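Long-range contact in beta-lactamase (PDB 4EWF), which probably hydrolyses beta-lactams to substituted beta-amino acids, as a member of the class A beta-lactamase family: residues G44-A50 with E159-D165. Residues are numbered along the deposited sequence; the frame is centred on the assembly and turned at random.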
loop_
_atom_site.group_PDB
_atom_site.type_symbol
_atom_site.label_atom_id
_atom_site.label_comp_id
_atom_site.label_asym_id
_atom_site.label_seq_id
_atom_site.Cartn_x
_atom_site.Cartn_y
_atom_site.Cartn_z
ATOM N N GLY A 44 -14.856 -0.604 -6.948
ATOM C CA GLY A 44 -13.949 0.457 -6.566
ATOM C C GLY A 44 -14.286 1.069 -5.232
ATOM O O GLY A 44 -13.384 1.554 -4.539
ATOM N N ASP A 45 -15.578 1.053 -4.880
ATOM C CA ASP A 45 -16.039 1.658 -3.628
ATOM C C ASP A 45 -16.441 0.617 -2.579
ATOM O O ASP A 45 -17.084 0.942 -1.567
ATOM C CB ASP A 45 -17.190 2.643 -3.880
ATOM C CG ASP A 45 -18.439 1.968 -4.422
ATOM O OD1 ASP A 45 -18.413 0.753 -4.710
ATOM O OD2 ASP A 45 -19.459 2.677 -4.568
ATOM N N ARG A 46 -16.086 -0.639 -2.832
ATOM C CA ARG A 46 -16.422 -1.732 -1.905
ATOM C C ARG A 46 -15.414 -1.742 -0.753
ATOM O O ARG A 46 -14.245 -1.450 -0.957
ATOM C CB ARG A 46 -16.396 -3.087 -2.638
ATOM C CG ARG A 46 -16.668 -4.290 -1.718
ATOM C CD ARG A 46 -17.035 -5.557 -2.507
ATOM N NE ARG A 46 -17.142 -6.728 -1.634
ATOM C CZ ARG A 46 -17.860 -7.818 -1.904
ATOM N NH1 ARG A 46 -17.863 -8.840 -1.053
ATOM N NH2 ARG A 46 -18.565 -7.897 -3.024
ATOM N N ARG A 47 -15.872 -2.058 0.456
ATOM C CA ARG A 47 -15.014 -2.054 1.635
ATOM C C ARG A 47 -14.277 -3.386 1.827
ATOM O O ARG A 47 -14.908 -4.439 1.880
ATOM C CB ARG A 47 -15.853 -1.745 2.880
ATOM C CG ARG A 47 -16.583 -0.408 2.812
ATOM C CD ARG A 47 -17.729 -0.322 3.845
ATOM N NE ARG A 47 -18.440 0.952 3.771
ATOM C CZ ARG A 47 -19.673 1.110 3.291
ATOM N NH1 ARG A 47 -20.379 0.061 2.843
ATOM N NH2 ARG A 47 -20.218 2.324 3.281
ATOM N N PHE A 48 -12.948 -3.320 1.917
ATOM C CA PHE A 48 -12.085 -4.480 2.163
ATOM C C PHE A 48 -11.261 -4.225 3.440
ATOM O O PHE A 48 -11.047 -3.073 3.816
ATOM C CB PHE A 48 -11.080 -4.630 1.008
ATOM C CG PHE A 48 -11.720 -4.967 -0.316
ATOM C CD1 PHE A 48 -11.768 -6.282 -0.755
ATOM C CD2 PHE A 48 -12.291 -3.974 -1.097
ATOM C CE1 PHE A 48 -12.364 -6.613 -1.977
ATOM C CE2 PHE A 48 -12.901 -4.289 -2.329
ATOM C CZ PHE A 48 -12.934 -5.613 -2.761
ATOM N N ARG A 49 -10.768 -5.282 4.083
ATOM C CA ARG A 49 -9.782 -5.094 5.148
ATOM C C ARG A 49 -8.528 -4.502 4.531
ATOM O O ARG A 49 -8.022 -4.991 3.516
ATOM C CB ARG A 49 -9.456 -6.414 5.872
ATOM C CG ARG A 49 -10.671 -7.035 6.568
ATOM C CD ARG A 49 -10.318 -8.317 7.337
ATOM N NE ARG A 49 -11.528 -9.087 7.611
ATOM C CZ ARG A 49 -12.305 -8.889 8.663
ATOM N NH1 ARG A 49 -11.991 -7.959 9.554
ATOM N NH2 ARG A 49 -13.386 -9.622 8.832
ATOM N N ALA A 50 -8.035 -3.423 5.118
ATOM C CA ALA A 50 -6.860 -2.770 4.558
ATOM C C ALA A 50 -5.623 -3.618 4.786
ATOM O O ALA A 50 -4.687 -3.565 3.990
ATOM C CB ALA A 50 -6.658 -1.382 5.180
ATOM N N GLU A 159 -12.079 -2.481 12.958
ATOM C CA GLU A 159 -11.198 -2.917 11.898
ATOM C C GLU A 159 -10.724 -1.702 11.112
ATOM O O GLU A 159 -11.360 -0.633 11.157
ATOM C CB GLU A 159 -11.942 -3.913 10.980
ATOM C CG GLU A 159 -11.120 -4.474 9.807
ATOM C CD GLU A 159 -9.873 -5.242 10.250
ATOM O OE1 GLU A 159 -8.843 -4.594 10.546
ATOM O OE2 GLU A 159 -9.924 -6.493 10.288
ATOM N N ASN A 160 -9.596 -1.863 10.422
ATOM C CA ASN A 160 -9.086 -0.858 9.500
ATOM C C ASN A 160 -9.606 -1.178 8.093
ATOM O O ASN A 160 -9.187 -2.167 7.488
ATOM C CB ASN A 160 -7.553 -0.866 9.475
ATOM C CG ASN A 160 -6.943 -0.620 10.840
ATOM O OD1 ASN A 160 -7.481 0.136 11.644
ATOM N ND2 ASN A 160 -5.828 -1.280 11.118
ATOM N N TRP A 161 -10.507 -0.341 7.589
ATOM C CA TRP A 161 -11.173 -0.570 6.302
ATOM C C TRP A 161 -10.513 0.247 5.201
ATOM O O TRP A 161 -9.960 1.309 5.454
ATOM C CB TRP A 161 -12.677 -0.218 6.398
ATOM C CG TRP A 161 -13.395 -1.066 7.414
ATOM C CD1 TRP A 161 -13.877 -0.666 8.636
ATOM C CD2 TRP A 161 -13.664 -2.475 7.319
ATOM N NE1 TRP A 161 -14.436 -1.737 9.297
ATOM C CE2 TRP A 161 -14.319 -2.859 8.512
ATOM C CE3 TRP A 161 -13.412 -3.449 6.338
ATOM C CZ2 TRP A 161 -14.742 -4.179 8.753
ATOM C CZ3 TRP A 161 -13.823 -4.763 6.572
ATOM C CH2 TRP A 161 -14.489 -5.114 7.775
ATOM N N ALA A 162 -10.567 -0.264 3.974
ATOM C CA ALA A 162 -10.066 0.448 2.811
ATOM C C ALA A 162 -11.031 0.281 1.648
ATOM O O ALA A 162 -11.807 -0.677 1.612
ATOM C CB ALA A 162 -8.717 -0.117 2.411
ATOM N N THR A 163 -10.958 1.188 0.676
ATOM C CA THR A 163 -11.539 0.904 -0.633
ATOM C C THR A 163 -10.460 1.119 -1.669
ATOM O O THR A 163 -9.554 1.911 -1.460
ATOM C CB THR A 163 -12.758 1.802 -0.989
ATOM O OG1 THR A 163 -12.316 3.143 -1.194
ATOM C CG2 THR A 163 -13.793 1.777 0.119
ATOM N N PRO A 164 -10.550 0.404 -2.800
ATOM C CA PRO A 164 -9.571 0.633 -3.872
ATOM C C PRO A 164 -9.590 2.111 -4.314
ATOM O O PRO A 164 -8.519 2.702 -4.482
ATOM C CB PRO A 164 -10.057 -0.301 -5.002
ATOM C CG PRO A 164 -10.888 -1.369 -4.300
ATOM C CD PRO A 164 -11.553 -0.625 -3.148
ATOM N N ASP A 165 -10.780 2.701 -4.468
ATOM C CA ASP A 165 -10.890 4.122 -4.825
ATOM C C ASP A 165 -10.072 5.018 -3.894
ATOM O O ASP A 165 -9.341 5.909 -4.352
ATOM C CB ASP A 165 -12.349 4.615 -4.757
ATOM C CG ASP A 165 -13.174 4.199 -5.970
ATOM O OD1 ASP A 165 -12.605 3.676 -6.958
ATOM O OD2 ASP A 165 -14.404 4.395 -5.923
#
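Glu-159 reaches Arg-49 with one carboxylate oxygen: NH1 of Arg-49 gives a salt bridge of 2.6 Å to OE2, on the anti lone pair, close to the guanidinium plane. The guanidinium and carboxylate planes stand 73° apart. The Glu-159 chain, bent at chi2 (60°), carries OE1 back to the N of Asn-160, while OE2 also accepts from the N of Ala-153; bonds at both oxygens thus fix the carboxylate's rotation. Next, the O of Asn-160 takes the N-H of Ala-50 at 2.9 Å, a nearly straight bond. Trp-161 runs alongside Arg-49: CG beside its own backbone N (chi1 -61°) brings the ring to that side, with CE3 near the O of Phe-48 and CH2 over the rim of one guanidinium face, the planes tilted. On the other side of the strand, Ala-162 sets its CB 3.7 Å from CB of Ala-50, and its backbone N and O pair with the O and N of Phe-48, a hydrogen-bonded antiparallel pair. CG2 of Thr-163 packs on the O of Arg-46; its OG1 N-caps the following helix through the N of Asp-166. CD of Pro-164 meets CE2 of Phe-48 at 4.0 Å. Finally, the N of Asp-165 donates to the O of Gly-44 at 2.8 Å, tying the loop after strand 39-42 to the start of helix 164-175; OD1 of Asp-165 forms a salt bridge with Arg-41 NH1 and a hydrogen bond with Thr-31 OG1. Ala-50 leads toward helix 55-67, near an SxxK pattern consistent with serine beta-lactamases. Phe-48, Ala-162 and Pro-164 pack against strand 235-244, Phe-48 and Pro-164 also against strand 27-33.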